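Local coordinates for protein Rho guanyl nucleotide exchange factor (Rom2), putative (Aspergillus fumigatus Af293, PDB 5O51) that probably acts, as a whole protein, as a guanine-nucleotide exchange factor for Rho-type GTPases, this piece being its CNH domain, a beta-propeller, at residues 184-198 with 224-236. Residues are numbered along the deposited sequence; the frame is centred on the assembly and turned at random.
Sequences HFLRSTLCVGCARGF and RKENVKPIHIERM
Phe-198 sends its ring between Pro-230 and Ile-233, which meet it on opposite faces. Pro-230 CB sits over the ring centre, 3.4 Å from the Phe-198 centroid, a close CH-pi contact. Ile-233 CG1 lies over the other face, 4.0 Å from the same centroid. Near the ring plane, the backbone N of His-232 meets the edge, and the ring of Tyr-244, on the neighbouring strand 239-244, also meets that of Phe-198. Ile-233 also serves His-184: with CG1 anti to its carbonyl carbon (chi1 -56°), that methylene stands over the imidazole face. Its CD1 reaches on to Cys-191 SG at 3.6 Å. These contacts join two neighbouring blades of the CNH beta-propeller, each a four-stranded antiparallel meander, the second starting with strand 230-236. At the imidazole edge, His-184 NE2 gives a weak hydrogen bond, bent to 135°, to Ile-231 O, where Ile-231 and His-232 form a classic beta bulge opposite Asn-243. Farther along, the type I turn from Cys-194 to Gly-197 presents Ala-195 O to two weak donors, Val-228 N at 3.3 Å and Asn-227 ND2. Pro-230 CG and CD both approach Cys-194 O, CD at 3.4 Å.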
loop_
_atom_site.group_PDB
_atom_site.type_symbol
_atom_site.label_atom_id
_atom_site.label_comp_id
_atom_site.label_asym_id
_atom_site.label_seq_id
_atom_site.Cartn_x
_atom_site.Cartn_y
_atom_site.Cartn_z
ATOM N N HIS A 184 -3.226 -7.989 -4.789
ATOM C CA HIS A 184 -1.826 -8.366 -5.036
ATOM C C HIS A 184 -1.692 -9.047 -6.393
ATOM O O HIS A 184 -2.569 -9.814 -6.810
ATOM C CB HIS A 184 -1.313 -9.305 -3.906
ATOM C CG HIS A 184 -1.487 -8.713 -2.539
ATOM N ND1 HIS A 184 -0.530 -7.916 -1.954
ATOM C CD2 HIS A 184 -2.556 -8.690 -1.712
ATOM C CE1 HIS A 184 -0.989 -7.460 -0.809
ATOM N NE2 HIS A 184 -2.220 -7.909 -0.641
ATOM N N PHE A 185 -0.630 -8.710 -7.105
ATOM C CA PHE A 185 -0.293 -9.374 -8.368
ATOM C C PHE A 185 0.542 -10.584 -8.052
ATOM O O PHE A 185 1.600 -10.423 -7.441
ATOM C CB PHE A 185 0.502 -8.426 -9.234
ATOM C CG PHE A 185 -0.331 -7.314 -9.793
ATOM C CD1 PHE A 185 -1.163 -7.539 -10.904
ATOM C CD2 PHE A 185 -0.322 -6.057 -9.195
ATOM C CE1 PHE A 185 -1.924 -6.501 -11.430
ATOM C CE2 PHE A 185 -1.083 -5.027 -9.703
ATOM C CZ PHE A 185 -1.881 -5.240 -10.821
ATOM N N LEU A 186 0.033 -11.769 -8.409
ATOM C CA LEU A 186 0.790 -13.029 -8.331
ATOM C C LEU A 186 0.898 -13.650 -9.713
ATOM O O LEU A 186 0.002 -14.409 -10.102
ATOM C CB LEU A 186 0.066 -14.034 -7.471
ATOM C CG LEU A 186 0.038 -13.840 -5.979
ATOM C CD1 LEU A 186 -0.919 -14.898 -5.412
ATOM C CD2 LEU A 186 1.468 -13.925 -5.416
ATOM N N ARG A 187 1.968 -13.303 -10.438
ATOM C CA ARG A 187 2.282 -13.840 -11.784
ATOM C C ARG A 187 1.144 -14.573 -12.511
ATOM O O ARG A 187 0.967 -15.784 -12.337
ATOM C CB ARG A 187 3.486 -14.775 -11.696
ATOM C CG ARG A 187 3.381 -15.854 -10.626
ATOM C CD ARG A 187 4.577 -16.791 -10.679
ATOM N NE ARG A 187 4.305 -18.002 -11.438
ATOM C CZ ARG A 187 4.965 -19.160 -11.317
ATOM N NH1 ARG A 187 5.995 -19.308 -10.474
ATOM N NH2 ARG A 187 4.591 -20.191 -12.061
ATOM N N SER A 188 0.379 -13.812 -13.296
ATOM C CA SER A 188 -0.732 -14.296 -14.146
ATOM C C SER A 188 -2.054 -14.255 -13.444
ATOM O O SER A 188 -3.098 -14.479 -14.074
ATOM C CB SER A 188 -0.529 -15.711 -14.731
ATOM O OG SER A 188 0.708 -15.829 -15.403
ATOM N N THR A 189 -2.040 -13.959 -12.152
ATOM C CA THR A 189 -3.269 -13.888 -11.418
ATOM C C THR A 189 -3.299 -12.714 -10.463
ATOM O O THR A 189 -2.238 -12.255 -10.013
ATOM C CB THR A 189 -3.479 -15.191 -10.651
ATOM O OG1 THR A 189 -4.846 -15.277 -10.298
ATOM C CG2 THR A 189 -2.666 -15.245 -9.390
ATOM N N LEU A 190 -4.517 -12.277 -10.144
ATOM C CA LEU A 190 -4.777 -11.357 -9.032
ATOM C C LEU A 190 -5.264 -12.097 -7.776
ATOM O O LEU A 190 -6.219 -12.875 -7.859
ATOM C CB LEU A 190 -5.851 -10.358 -9.383
ATOM C CG LEU A 190 -5.669 -9.466 -10.598
ATOM C CD1 LEU A 190 -6.939 -8.635 -10.700
ATOM C CD2 LEU A 190 -4.445 -8.585 -10.538
ATOM N N CYS A 191 -4.613 -11.821 -6.634
ATOM C CA CYS A 191 -5.029 -12.331 -5.324
ATOM C C CYS A 191 -5.691 -11.185 -4.536
ATOM O O CYS A 191 -5.044 -10.149 -4.218
ATOM C CB CYS A 191 -3.833 -12.890 -4.564
ATOM S SG CYS A 191 -4.278 -13.838 -3.101
ATOM N N VAL A 192 -6.972 -11.371 -4.247
ATOM C CA VAL A 192 -7.784 -10.366 -3.603
ATOM C C VAL A 192 -7.969 -10.755 -2.151
ATOM O O VAL A 192 -8.345 -11.894 -1.850
ATOM C CB VAL A 192 -9.181 -10.215 -4.263
ATOM C CG1 VAL A 192 -10.100 -9.301 -3.422
ATOM C CG2 VAL A 192 -9.048 -9.676 -5.684
ATOM N N GLY A 193 -7.742 -9.766 -1.272
ATOM C CA GLY A 193 -7.933 -9.906 0.172
ATOM C C GLY A 193 -9.346 -9.435 0.449
ATOM O O GLY A 193 -9.634 -8.267 0.290
ATOM N N CYS A 194 -10.243 -10.364 0.760
ATOM C CA CYS A 194 -11.666 -10.068 0.894
ATOM C C CYS A 194 -12.071 -10.714 2.192
ATOM O O CYS A 194 -11.305 -11.474 2.741
ATOM C CB CYS A 194 -12.448 -10.649 -0.308
ATOM S SG CYS A 194 -12.740 -12.434 -0.163
ATOM N N ALA A 195 -13.273 -10.460 2.673
ATOM C CA ALA A 195 -13.682 -10.949 4.014
ATOM C C ALA A 195 -13.639 -12.474 4.264
ATOM O O ALA A 195 -13.645 -12.917 5.403
ATOM C CB ALA A 195 -15.066 -10.412 4.297
ATOM N N ARG A 196 -13.650 -13.286 3.215
ATOM C CA ARG A 196 -13.612 -14.753 3.368
ATOM C C ARG A 196 -12.195 -15.311 3.302
ATOM O O ARG A 196 -11.958 -16.495 3.632
ATOM C CB ARG A 196 -14.450 -15.422 2.274
ATOM C CG ARG A 196 -15.965 -15.370 2.508
ATOM C CD ARG A 196 -16.702 -16.252 1.502
ATOM N NE ARG A 196 -16.077 -16.195 0.165
ATOM C CZ ARG A 196 -16.498 -15.489 -0.895
ATOM N NH1 ARG A 196 -17.601 -14.734 -0.863
ATOM N NH2 ARG A 196 -15.802 -15.555 -2.032
ATOM N N GLY A 197 -11.271 -14.471 2.842
ATOM C CA GLY A 197 -9.849 -14.784 2.766
ATOM C C GLY A 197 -9.226 -14.257 1.486
ATOM O O GLY A 197 -9.831 -13.512 0.679
ATOM N N PHE A 198 -8.003 -14.672 1.278
ATOM C CA PHE A 198 -7.351 -14.478 0.007
ATOM C C PHE A 198 -7.993 -15.365 -1.104
ATOM O O PHE A 198 -7.955 -16.589 -1.009
ATOM C CB PHE A 198 -5.870 -14.794 0.200
ATOM C CG PHE A 198 -5.064 -13.700 0.919
ATOM C CD1 PHE A 198 -4.967 -12.409 0.393
ATOM C CD2 PHE A 198 -4.332 -14.000 2.079
ATOM C CE1 PHE A 198 -4.190 -11.456 1.034
ATOM C CE2 PHE A 198 -3.526 -13.044 2.712
ATOM C CZ PHE A 198 -3.464 -11.773 2.185
ATOM N N ARG A 224 -11.973 -20.892 11.716
ATOM C CA ARG A 224 -12.636 -20.495 12.979
ATOM C C ARG A 224 -13.265 -19.099 12.990
ATOM O O ARG A 224 -14.332 -18.905 13.546
ATOM C CB ARG A 224 -11.586 -20.513 14.106
ATOM C CG ARG A 224 -11.994 -21.218 15.369
ATOM C CD ARG A 224 -10.838 -21.241 16.340
ATOM N NE ARG A 224 -9.954 -22.378 16.113
ATOM C CZ ARG A 224 -8.689 -22.482 16.556
ATOM N NH1 ARG A 224 -8.091 -21.497 17.251
ATOM N NH2 ARG A 224 -8.008 -23.595 16.287
ATOM N N LYS A 225 -12.579 -18.124 12.402
ATOM C CA LYS A 225 -12.824 -16.717 12.737
ATOM C C LYS A 225 -13.956 -16.003 12.017
ATOM O O LYS A 225 -14.485 -15.044 12.590
ATOM C CB LYS A 225 -11.548 -15.888 12.526
ATOM C CG LYS A 225 -10.469 -16.168 13.543
ATOM C CD LYS A 225 -10.096 -14.889 14.262
ATOM C CE LYS A 225 -8.913 -15.112 15.188
ATOM N NZ LYS A 225 -9.098 -14.332 16.439
ATOM N N GLU A 226 -14.302 -16.434 10.792
ATOM C CA GLU A 226 -15.029 -15.576 9.818
ATOM C C GLU A 226 -15.780 -14.402 10.457
ATOM O O GLU A 226 -16.772 -14.653 11.138
ATOM C CB GLU A 226 -15.976 -16.398 8.915
ATOM C CG GLU A 226 -15.541 -16.516 7.450
ATOM C CD GLU A 226 -14.076 -16.905 7.273
ATOM O OE1 GLU A 226 -13.486 -17.549 8.175
ATOM O OE2 GLU A 226 -13.503 -16.557 6.224
ATOM N N ASN A 227 -15.363 -13.137 10.247
ATOM C CA ASN A 227 -14.513 -12.650 9.122
ATOM C C ASN A 227 -13.039 -12.386 9.395
ATOM O O ASN A 227 -12.589 -12.398 10.529
ATOM C CB ASN A 227 -15.125 -11.357 8.585
ATOM C CG ASN A 227 -16.493 -11.584 8.001
ATOM O OD1 ASN A 227 -17.458 -10.938 8.390
ATOM N ND2 ASN A 227 -16.588 -12.540 7.079
ATOM N N VAL A 228 -12.310 -12.116 8.321
ATOM C CA VAL A 228 -10.889 -11.798 8.394
ATOM C C VAL A 228 -10.543 -10.604 7.521
ATOM O O VAL A 228 -11.289 -10.178 6.583
ATOM C CB VAL A 228 -9.996 -13.019 8.001
ATOM C CG1 VAL A 228 -10.130 -14.142 9.008
ATOM C CG2 VAL A 228 -10.319 -13.543 6.616
ATOM N N LYS A 229 -9.370 -10.054 7.805
ATOM C CA LYS A 229 -8.880 -8.992 6.958
ATOM C C LYS A 229 -7.515 -9.416 6.486
ATOM O O LYS A 229 -6.551 -9.317 7.257
ATOM C CB LYS A 229 -8.831 -7.680 7.683
ATOM C CG LYS A 229 -10.082 -7.289 8.431
ATOM C CD LYS A 229 -9.963 -5.828 8.868
ATOM C CE LYS A 229 -11.015 -5.451 9.894
ATOM N NZ LYS A 229 -12.381 -5.576 9.310
ATOM N N PRO A 230 -7.440 -9.939 5.249
ATOM C CA PRO A 230 -6.177 -10.256 4.638
ATOM C C PRO A 230 -5.601 -8.964 4.085
ATOM O O PRO A 230 -6.266 -8.265 3.310
ATOM C CB PRO A 230 -6.546 -11.195 3.482
ATOM C CG PRO A 230 -8.017 -11.452 3.633
ATOM C CD PRO A 230 -8.550 -10.266 4.324
ATOM N N ILE A 231 -4.369 -8.673 4.469
ATOM C CA ILE A 231 -3.773 -7.363 4.203
ATOM C C ILE A 231 -2.606 -7.470 3.236
ATOM O O ILE A 231 -2.488 -6.645 2.375
ATOM C CB ILE A 231 -3.287 -6.738 5.509
ATOM C CG1 ILE A 231 -4.412 -6.666 6.571
ATOM C CG2 ILE A 231 -2.601 -5.437 5.226
ATOM C CD1 ILE A 231 -5.625 -5.865 6.191
ATOM N N HIS A 232 -1.714 -8.436 3.408
ATOM C CA HIS A 232 -0.453 -8.378 2.666
ATOM C C HIS A 232 0.140 -9.763 2.479
ATOM O O HIS A 232 0.131 -10.587 3.427
ATOM C CB HIS A 232 0.550 -7.446 3.386
ATOM C CG HIS A 232 1.907 -7.393 2.772
ATOM N ND1 HIS A 232 2.155 -6.746 1.578
ATOM C CD2 HIS A 232 3.096 -7.912 3.173
ATOM C CE1 HIS A 232 3.433 -6.870 1.269
ATOM N NE2 HIS A 232 4.025 -7.579 2.216
ATOM N N ILE A 233 0.753 -9.944 1.305
ATOM C CA ILE A 233 1.365 -11.202 0.890
ATOM C C ILE A 233 2.776 -10.942 0.426
ATOM O O ILE A 233 3.008 -10.027 -0.356
ATOM C CB ILE A 233 0.718 -11.816 -0.354
ATOM C CG1 ILE A 233 -0.733 -12.024 -0.166
ATOM C CG2 ILE A 233 1.365 -13.181 -0.684
ATOM C CD1 ILE A 233 -1.445 -12.355 -1.468
ATOM N N GLU A 234 3.708 -11.768 0.860
ATOM C CA GLU A 234 5.110 -11.583 0.515
ATOM C C GLU A 234 5.751 -12.919 0.142
ATOM O O GLU A 234 5.656 -13.896 0.889
ATOM C CB GLU A 234 5.820 -10.984 1.718
ATOM C CG GLU A 234 7.262 -10.602 1.453
ATOM C CD GLU A 234 7.565 -9.102 1.341
ATOM O OE1 GLU A 234 6.674 -8.196 1.388
ATOM O OE2 GLU A 234 8.778 -8.856 1.200
ATOM N N ARG A 235 6.463 -12.945 -0.980
ATOM C CA ARG A 235 7.191 -14.139 -1.433
ATOM C C ARG A 235 8.490 -14.259 -0.658
ATOM O O ARG A 235 9.194 -13.284 -0.480
ATOM C CB ARG A 235 7.448 -13.996 -2.924
ATOM C CG ARG A 235 8.138 -15.178 -3.585
ATOM C CD ARG A 235 7.761 -15.292 -5.071
ATOM N NE ARG A 235 8.161 -16.567 -5.672
ATOM C CZ ARG A 235 7.674 -17.771 -5.335
ATOM N NH1 ARG A 235 6.761 -17.927 -4.370
ATOM N NH2 ARG A 235 8.118 -18.854 -5.955
ATOM N N MET A 236 8.817 -15.439 -0.149
ATOM C CA MET A 236 10.200 -15.694 0.372
ATOM C C MET A 236 10.674 -17.105 -0.025
ATOM O O MET A 236 10.150 -18.098 0.476
ATOM C CB MET A 236 10.266 -15.523 1.888
ATOM C CG MET A 236 9.454 -14.347 2.438
ATOM S SD MET A 236 9.630 -14.150 4.211
ATOM C CE MET A 236 11.384 -13.789 4.412
#